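Local structure of putative cytidylyltransferase (5X9Q) at residues N42-I47 with E91-L96; D58-G63 with C102-V107; Y132-D135 with E139-L142. The protein probably transfers the adenylyl group of ATP to D-glycero-beta-D-manno-heptose 1-phosphate, yielding ADP-D-glycero-beta-D-manno-heptose and diphosphate. All coordinates share one frame; numbering follows the deposited sequence.

Contact 1: N42-I47 with E91-L96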
loop_
_atom_site.group_PDB
_atom_site.type_symbol
_atom_site.label_atom_id
_atom_site.label_comp_id
_atom_site.label_asym_id
_atom_site.label_seq_id
_atom_site.Cartn_x
_atom_site.Cartn_y
_atom_site.Cartn_z
ATOM N N ASN A 42 15.161 -5.700 1.364
ATOM C CA ASN A 42 15.057 -5.364 2.762
ATOM C C ASN A 42 14.984 -3.865 2.956
ATOM O O ASN A 42 15.361 -3.095 2.060
ATOM C CB ASN A 42 16.231 -5.913 3.570
ATOM C CG ASN A 42 17.561 -5.343 3.125
ATOM O OD1 ASN A 42 18.167 -4.557 3.842
ATOM N ND2 ASN A 42 18.041 -5.771 1.961
ATOM N N GLY A 43 14.477 -3.454 4.119
ATOM C CA GLY A 43 14.389 -2.039 4.427
ATOM C C GLY A 43 13.695 -1.748 5.741
ATOM O O GLY A 43 13.193 -2.632 6.435
ATOM N N VAL A 44 13.676 -0.480 6.105
ATOM C CA VAL A 44 12.998 -0.090 7.320
ATOM C C VAL A 44 11.509 0.051 7.007
ATOM O O VAL A 44 10.652 -0.488 7.715
ATOM C CB VAL A 44 13.593 1.216 7.897
ATOM C CG1 VAL A 44 12.823 1.619 9.115
ATOM C CG2 VAL A 44 15.080 0.981 8.239
ATOM N N PHE A 45 11.237 0.752 5.912
ATOM C CA PHE A 45 9.892 1.013 5.446
ATOM C C PHE A 45 9.047 1.645 6.556
ATOM O O PHE A 45 7.928 1.180 6.806
ATOM C CB PHE A 45 9.245 -0.281 4.942
ATOM C CG PHE A 45 9.962 -0.906 3.772
ATOM C CD1 PHE A 45 9.827 -0.385 2.502
ATOM C CD2 PHE A 45 10.747 -2.026 3.942
ATOM C CE1 PHE A 45 10.478 -0.959 1.419
ATOM C CE2 PHE A 45 11.393 -2.611 2.859
ATOM C CZ PHE A 45 11.261 -2.072 1.602
ATOM N N ASP A 46 9.582 2.698 7.198
ATOM C CA ASP A 46 8.903 3.395 8.312
ATOM C C ASP A 46 7.581 3.992 7.856
ATOM O O ASP A 46 6.531 3.683 8.407
ATOM C CB ASP A 46 9.775 4.511 8.908
ATOM C CG ASP A 46 9.448 4.797 10.395
ATOM O OD1 ASP A 46 8.521 4.157 10.947
ATOM O OD2 ASP A 46 10.065 5.713 10.999
ATOM N N ILE A 47 7.652 4.877 6.867
ATOM C CA ILE A 47 6.473 5.432 6.199
ATOM C C ILE A 47 6.524 5.083 4.726
ATOM O O ILE A 47 7.468 5.470 4.040
ATOM C CB ILE A 47 6.370 6.962 6.344
ATOM C CG1 ILE A 47 6.135 7.326 7.802
ATOM C CG2 ILE A 47 5.186 7.501 5.566
ATOM C CD1 ILE A 47 6.288 8.792 8.057
ATOM N N GLU A 91 6.171 -4.356 13.922
ATOM C CA GLU A 91 5.062 -5.239 13.556
ATOM C C GLU A 91 4.185 -4.416 12.627
ATOM O O GLU A 91 3.640 -4.920 11.658
ATOM C CB GLU A 91 4.239 -5.735 14.741
ATOM C CG GLU A 91 3.176 -6.757 14.295
ATOM C CD GLU A 91 2.092 -6.984 15.336
ATOM O OE1 GLU A 91 2.378 -6.841 16.548
ATOM O OE2 GLU A 91 0.940 -7.272 14.935
ATOM N N ASP A 92 4.087 -3.133 12.915
ATOM C CA ASP A 92 3.298 -2.250 12.091
ATOM C C ASP A 92 3.935 -2.009 10.734
ATOM O O ASP A 92 3.234 -2.012 9.724
ATOM C CB ASP A 92 3.058 -0.937 12.844
ATOM C CG ASP A 92 1.987 -1.083 13.916
ATOM O OD1 ASP A 92 1.596 -2.241 14.221
ATOM O OD2 ASP A 92 1.546 -0.050 14.468
ATOM N N ARG A 93 5.257 -1.844 10.704
ATOM C CA ARG A 93 5.954 -1.644 9.441
ATOM C C ARG A 93 5.817 -2.883 8.577
ATOM O O ARG A 93 5.581 -2.772 7.382
ATOM C CB ARG A 93 7.420 -1.308 9.668
ATOM C CG ARG A 93 7.623 0.092 10.199
ATOM C CD ARG A 93 9.092 0.418 10.381
ATOM N NE ARG A 93 9.654 -0.206 11.574
ATOM C CZ ARG A 93 10.705 -1.020 11.563
ATOM N NH1 ARG A 93 11.305 -1.320 10.415
ATOM N NH2 ARG A 93 11.152 -1.547 12.698
ATOM N N MET A 94 5.869 -4.054 9.204
ATOM C CA MET A 94 5.742 -5.307 8.478
ATOM C C MET A 94 4.311 -5.521 7.995
ATOM O O MET A 94 4.105 -6.002 6.881
ATOM C CB MET A 94 6.171 -6.476 9.357
ATOM C CG MET A 94 7.652 -6.473 9.650
ATOM S SD MET A 94 8.104 -7.739 10.839
ATOM C CE MET A 94 7.857 -9.238 9.875
ATOM N N ALA A 95 3.330 -5.163 8.824
ATOM C CA ALA A 95 1.929 -5.318 8.432
ATOM C C ALA A 95 1.571 -4.501 7.178
ATOM O O ALA A 95 0.868 -5.003 6.283
ATOM C CB ALA A 95 1.012 -4.950 9.598
ATOM N N LEU A 96 2.058 -3.260 7.098
ATOM C CA LEU A 96 1.813 -2.421 5.927
ATOM C C LEU A 96 2.321 -3.097 4.678
ATOM O O LEU A 96 1.606 -3.179 3.683
ATOM C CB LEU A 96 2.489 -1.066 6.070
ATOM C CG LEU A 96 1.616 0.104 6.449
ATOM C CD1 LEU A 96 0.877 0.561 5.230
ATOM C CD2 LEU A 96 0.656 -0.359 7.516
#

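Contact 2: D58-G63 with C102-V107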
loop_
_atom_site.group_PDB
_atom_site.type_symbol
_atom_site.label_atom_id
_atom_site.label_comp_id
_atom_site.label_asym_id
_atom_site.label_seq_id
_atom_site.Cartn_x
_atom_site.Cartn_y
_atom_site.Cartn_z
ATOM N N ASP A 58 8.099 -3.564 -9.133
ATOM C CA ASP A 58 9.068 -3.921 -10.158
ATOM C C ASP A 58 9.922 -5.116 -9.715
ATOM O O ASP A 58 10.259 -5.975 -10.532
ATOM C CB ASP A 58 9.965 -2.726 -10.488
ATOM C CG ASP A 58 9.274 -1.705 -11.369
ATOM O OD1 ASP A 58 8.218 -2.035 -11.950
ATOM O OD2 ASP A 58 9.785 -0.570 -11.479
ATOM N N ALA A 59 10.271 -5.174 -8.429
ATOM C CA ALA A 59 11.082 -6.277 -7.917
ATOM C C ALA A 59 10.274 -7.557 -8.080
ATOM O O ALA A 59 10.811 -8.574 -8.536
ATOM C CB ALA A 59 11.470 -6.049 -6.440
ATOM N N LYS A 60 8.972 -7.485 -7.779
ATOM C CA LYS A 60 8.083 -8.644 -7.942
ATOM C C LYS A 60 8.070 -9.095 -9.404
ATOM O O LYS A 60 8.081 -10.283 -9.682
ATOM C CB LYS A 60 6.641 -8.331 -7.487
ATOM C CG LYS A 60 5.661 -9.495 -7.708
ATOM C CD LYS A 60 6.187 -10.750 -7.009
ATOM C CE LYS A 60 5.325 -11.993 -7.262
ATOM N NZ LYS A 60 4.048 -12.079 -6.504
ATOM N N ALA A 61 8.067 -8.134 -10.319
ATOM C CA ALA A 61 8.032 -8.404 -11.754
ATOM C C ALA A 61 9.291 -9.106 -12.285
ATOM O O ALA A 61 9.262 -9.704 -13.367
ATOM C CB ALA A 61 7.821 -7.097 -12.515
ATOM N N LEU A 62 10.392 -9.014 -11.535
ATOM C CA LEU A 62 11.636 -9.677 -11.921
ATOM C C LEU A 62 11.607 -11.164 -11.626
ATOM O O LEU A 62 12.383 -11.918 -12.209
ATOM C CB LEU A 62 12.842 -9.061 -11.194
ATOM C CG LEU A 62 13.217 -7.607 -11.467
ATOM C CD1 LEU A 62 14.350 -7.196 -10.531
ATOM C CD2 LEU A 62 13.640 -7.447 -12.927
ATOM N N GLY A 63 10.686 -11.610 -10.775
ATOM C CA GLY A 63 10.742 -12.987 -10.321
ATOM C C GLY A 63 9.358 -13.554 -10.127
ATOM O O GLY A 63 8.406 -12.969 -10.604
ATOM N N CYS A 102 1.910 -6.868 -4.282
ATOM C CA CYS A 102 3.072 -7.474 -4.915
ATOM C C CYS A 102 3.969 -8.263 -3.973
ATOM O O CYS A 102 4.802 -9.021 -4.447
ATOM C CB CYS A 102 3.896 -6.405 -5.623
ATOM S SG CYS A 102 4.603 -5.185 -4.529
ATOM N N VAL A 103 3.796 -8.119 -2.661
ATOM C CA VAL A 103 4.663 -8.773 -1.675
ATOM C C VAL A 103 4.119 -10.148 -1.337
ATOM O O VAL A 103 2.920 -10.289 -1.110
ATOM C CB VAL A 103 4.775 -7.940 -0.333
ATOM C CG1 VAL A 103 5.502 -8.743 0.751
ATOM C CG2 VAL A 103 5.481 -6.615 -0.528
ATOM N N ASP A 104 4.963 -11.169 -1.284
ATOM C CA ASP A 104 4.464 -12.484 -0.871
ATOM C C ASP A 104 4.792 -12.823 0.580
ATOM O O ASP A 104 3.969 -13.395 1.283
ATOM C CB ASP A 104 5.025 -13.579 -1.773
ATOM C CG ASP A 104 4.610 -13.387 -3.211
ATOM O OD1 ASP A 104 3.451 -13.736 -3.547
ATOM O OD2 ASP A 104 5.426 -12.852 -3.998
ATOM N N TRP A 105 5.979 -12.454 1.042
ATOM C CA TRP A 105 6.395 -12.836 2.386
ATOM C C TRP A 105 7.132 -11.688 3.042
ATOM O O TRP A 105 7.969 -11.055 2.416
ATOM C CB TRP A 105 7.293 -14.091 2.363
ATOM C CG TRP A 105 6.645 -15.285 1.690
ATOM C CD1 TRP A 105 6.911 -15.780 0.430
ATOM C CD2 TRP A 105 5.597 -16.100 2.222
ATOM N NE1 TRP A 105 6.105 -16.859 0.171
ATOM C CE2 TRP A 105 5.290 -17.077 1.251
ATOM C CE3 TRP A 105 4.895 -16.110 3.436
ATOM C CZ2 TRP A 105 4.304 -18.044 1.452
ATOM C CZ3 TRP A 105 3.919 -17.074 3.633
ATOM C CH2 TRP A 105 3.637 -18.029 2.650
ATOM N N VAL A 106 6.821 -11.425 4.306
ATOM C CA VAL A 106 7.518 -10.387 5.064
ATOM C C VAL A 106 8.174 -11.025 6.298
ATOM O O VAL A 106 7.495 -11.683 7.102
ATOM C CB VAL A 106 6.562 -9.243 5.496
ATOM C CG1 VAL A 106 7.341 -8.101 6.141
ATOM C CG2 VAL A 106 5.751 -8.735 4.279
ATOM N N VAL A 107 9.492 -10.842 6.414
ATOM C CA VAL A 107 10.299 -11.413 7.500
ATOM C C VAL A 107 11.058 -10.327 8.246
ATOM O O VAL A 107 11.684 -9.469 7.618
ATOM C CB VAL A 107 11.351 -12.397 6.977
ATOM C CG1 VAL A 107 12.234 -12.863 8.113
ATOM C CG2 VAL A 107 10.692 -13.554 6.359
#

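Contact 3: Y132-D135 with E139-L142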
loop_
_atom_site.group_PDB
_atom_site.type_symbol
_atom_site.label_atom_id
_atom_site.label_comp_id
_atom_site.label_asym_id
_atom_site.label_seq_id
_atom_site.Cartn_x
_atom_site.Cartn_y
_atom_site.Cartn_z
ATOM N N TYR A 132 22.220 2.740 -5.296
ATOM C CA TYR A 132 23.137 2.115 -4.358
ATOM C C TYR A 132 24.119 1.272 -5.142
ATOM O O TYR A 132 23.723 0.463 -5.982
ATOM C CB TYR A 132 22.376 1.246 -3.357
ATOM C CG TYR A 132 21.454 2.024 -2.447
ATOM C CD1 TYR A 132 21.919 2.575 -1.260
ATOM C CD2 TYR A 132 20.116 2.208 -2.775
ATOM C CE1 TYR A 132 21.077 3.288 -0.425
ATOM C CE2 TYR A 132 19.268 2.919 -1.946
ATOM C CZ TYR A 132 19.754 3.456 -0.774
ATOM O OH TYR A 132 18.913 4.164 0.053
ATOM N N ASP A 133 25.409 1.468 -4.884
ATOM C CA ASP A 133 26.438 0.698 -5.564
ATOM C C ASP A 133 26.165 -0.685 -5.008
ATOM O O ASP A 133 26.289 -0.911 -3.805
ATOM C CB ASP A 133 27.828 1.252 -5.252
ATOM C CG ASP A 133 28.917 0.588 -6.070
ATOM O OD1 ASP A 133 28.588 -0.260 -6.925
ATOM O OD2 ASP A 133 30.105 0.914 -5.856
ATOM N N MET A 134 25.851 -1.635 -5.874
ATOM C CA MET A 134 25.565 -2.981 -5.404
ATOM C C MET A 134 26.894 -3.646 -5.066
ATOM O O MET A 134 26.948 -4.477 -4.160
ATOM C CB MET A 134 24.796 -3.801 -6.439
ATOM C CG MET A 134 23.382 -3.303 -6.715
ATOM S SD MET A 134 22.322 -3.309 -5.249
ATOM C CE MET A 134 22.073 -5.073 -5.005
ATOM N N ASP A 135 27.965 -3.271 -5.769
ATOM C CA ASP A 135 29.294 -3.822 -5.471
ATOM C C ASP A 135 29.816 -3.474 -4.060
ATOM O O ASP A 135 30.705 -4.145 -3.549
ATOM C CB ASP A 135 30.321 -3.367 -6.517
ATOM C CG ASP A 135 29.950 -3.785 -7.932
ATOM O OD1 ASP A 135 29.936 -5.005 -8.196
ATOM O OD2 ASP A 135 29.690 -2.901 -8.782
ATOM N N GLU A 139 25.862 -8.237 1.016
ATOM C CA GLU A 139 24.829 -9.170 0.568
ATOM C C GLU A 139 24.866 -9.422 -0.956
ATOM O O GLU A 139 24.526 -10.517 -1.407
ATOM C CB GLU A 139 23.444 -8.664 0.988
ATOM C CG GLU A 139 23.150 -7.234 0.584
ATOM C CD GLU A 139 23.486 -6.241 1.686
ATOM O OE1 GLU A 139 22.693 -5.290 1.893
ATOM O OE2 GLU A 139 24.568 -6.390 2.309
ATOM N N SER A 140 25.325 -8.445 -1.735
ATOM C CA SER A 140 25.498 -8.655 -3.169
ATOM C C SER A 140 26.495 -9.756 -3.421
ATOM O O SER A 140 26.275 -10.645 -4.252
ATOM C CB SER A 140 25.997 -7.399 -3.862
ATOM O OG SER A 140 25.073 -6.345 -3.741
ATOM N N ALA A 141 27.607 -9.684 -2.699
ATOM C CA ALA A 141 28.661 -10.658 -2.845
ATOM C C ALA A 141 28.138 -11.998 -2.411
ATOM O O ALA A 141 28.406 -13.008 -3.061
ATOM C CB ALA A 141 29.895 -10.259 -2.011
ATOM N N LEU A 142 27.382 -12.008 -1.311
ATOM C CA LEU A 142 26.838 -13.263 -0.819
ATOM C C LEU A 142 25.995 -13.927 -1.897
ATOM O O LEU A 142 26.241 -15.086 -2.261
ATOM C CB LEU A 142 26.001 -13.047 0.443
ATOM C CG LEU A 142 25.379 -14.334 1.014
ATOM C CD1 LEU A 142 26.441 -15.308 1.504
ATOM C CD2 LEU A 142 24.402 -14.012 2.137
#

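Contact 1: N42-I47 with E91-L96
Val-44 O, the backbone carbonyl just beyond strand 38-43, is met at 2.9 Å by NH1 of Arg-93. In this nucleotidyltransferase of Rossmann-like fold the carbonyl belongs to the signature segment that runs from Gly-43 through the HxGH motif to His-52, and the arginine reaches it from helix 90-98. The bond is nearly straight, with an N-H...O angle of 165°, and the oxygen sits at the guanidinium edge, practically in its plane, while NH1 stands 17° off the carbonyl plane.

What lets one side chain serve this turn is its shape. Arg-93 leaves the helix toward the loop, its methylenes run along the loop backbone, and the bend at chi3 (-77°) then swings the guanidinium to Val-44 O. CG lies 3.6 Å from Phe-45 O, and CD packs at 3.6 Å against CA of Asp-46. The guanidinium is further fixed outside the two segments: NE donates to Asn-88 O, and NH2 reaches both Asn-71 O and the carboxylate of Asp-73. With every nitrogen engaged, rotation of the group is probably restricted.

Asp-46 starts away from the helix, though its OD1 lies alongside Arg-93 CD; it makes no salt bridge with the arginine. OD1 is 4.6 Å from Arg-93 NE and well out of the guanidinium plane, so only a diffuse attraction is likely; OD2 instead accepts from Ile-87 N. The ring of Phe-45 turns from the arginine to meet His-52. Over on the Val-44 side, methyl CG1 rests 3.6 Å from Arg-93 NH1, beside the nitrogen that makes the bond.

Contact 2: D58-G63 with C102-V107
Lys-60 and Cys-102 press together through their first carbons, CB to CB at 3.8 Å, and this is the close-packed half of a contact whose other half is a salt bridge at the protein surface. On the tight side the lysine chain lies along the backbone of Cys-102: CG and CD each approach Cys-102 O at 3.4 Å, CH groups passing beside a carbonyl oxygen. Of the cysteine side chain, CB does the touching.

Lys-60 owes its course to two bends. CG starts anti to the backbone N, the chain turns at chi2 (56°) to follow the Cys-102 carbonyl, and a second turn at chi4 (-77°) carries the amine across to Asp-104, whose side chain it crosses at about a right angle.

The place is near the outermost of the five parallel strands of a Rossmann-type sheet, 105-109, where Val-106 also pairs with Lys-20 and Ile-22. Strand 38-43, helix 50-62 and strand 65-71 form one beta-alpha-beta crossover, and helix 90-98 carries the chain on to strand 105-109 in the next; Lys-60, near the end of helix 50-62, therefore meets the approach to the outermost strand across the start of strand 65-71, with its chain touching Leu-66.

The looser, solvent side is the charged end. NZ bonds to Asp-104 OD2 at 3.0 Å, on that oxygen's syn lone pair, and only weakly to OD1 at 3.4 Å, so the amine favours one oxygen. The favoured OD2 is held foremost by the backbone N of Leu-66, which ties the carboxylate to the neighbouring strand and probably steadies it for the lysine. Next to the amine, Lys-60 CE lies 3.4 Å from the same OD2.

Contact 3: Y132-D135 with E139-L142
A turn that leads into a helix, with Met-134 in the turn and Ser-140 in the first part of helix 138-145, is tied together here by a side-chain hydroxyl. Ser-140 OG donates its proton to Met-134 O at 2.7 Å. The approach is not flat: the hydroxyl oxygen stands 33° out of the carbonyl plane. Serine CB comes close as well, 3.1 Å from Met-134 O, so the whole short side chain abuts the carbonyl. Its chi1 of -62° puts OG beside the backbone N and anti to the carbonyl carbon, turning the hydroxyl toward the preceding loop.

The methionine covers the same hydroxyl with its own side chain. Bends at chi2 and chi3 curl the thioether back on itself, and the terminal CE arrives 3.5 Å from Ser-140 OG while CB stands 3.7 Å from it. The buried hydroxyl thus has a polar partner in the carbonyl and an apolar neighbour in the methyl group.

Strand 125-129, helix 138-145 and strand 149-153 make up a beta-alpha-beta crossover at one edge of the Rossmann-like parallel sheet, and the contact lies where loop and helix meet the two strands. Met-134 packs over Leu-126 and Lys-128 of one strand and Ala-150 and Ala-152 of the other; Ser-140 also rests on Ala-150.

The same peptide group is held from its other end by an Asx turn. Asp-133 OD1 accepts from the backbone N of Asp-135 at 3.3 Å, through a bent bond (136° at the hydrogen) that comes from above the carboxylate plane. Asp-135 itself points away from the helix segment at CB, yet its OD1 is paired with Arg-144 further along the same helix.

Overall arrangement
All three contacts join a helix to a loop or turn bordering the same parallel sheet, and they differ mainly in burial. Contact 3 is buried, contact 1 partly so, and contact 2 lies at the surface. The two with buried residues, contacts 1 and 3, rest on a side chain donating to a backbone carbonyl, whereas contact 2 ends in a charge pair. Contacts 1 and 2 interlock along the chain and touch, Met-94 CE lying 3.7 Å from Val-106 O; strand 38-43 with helix 50-62, and helix 90-98 with strand 105-109, link them. Contact 3 follows later, its centre about 22 Å from that of contact 1 and across the chain's centre, beside the outermost strand 149-153.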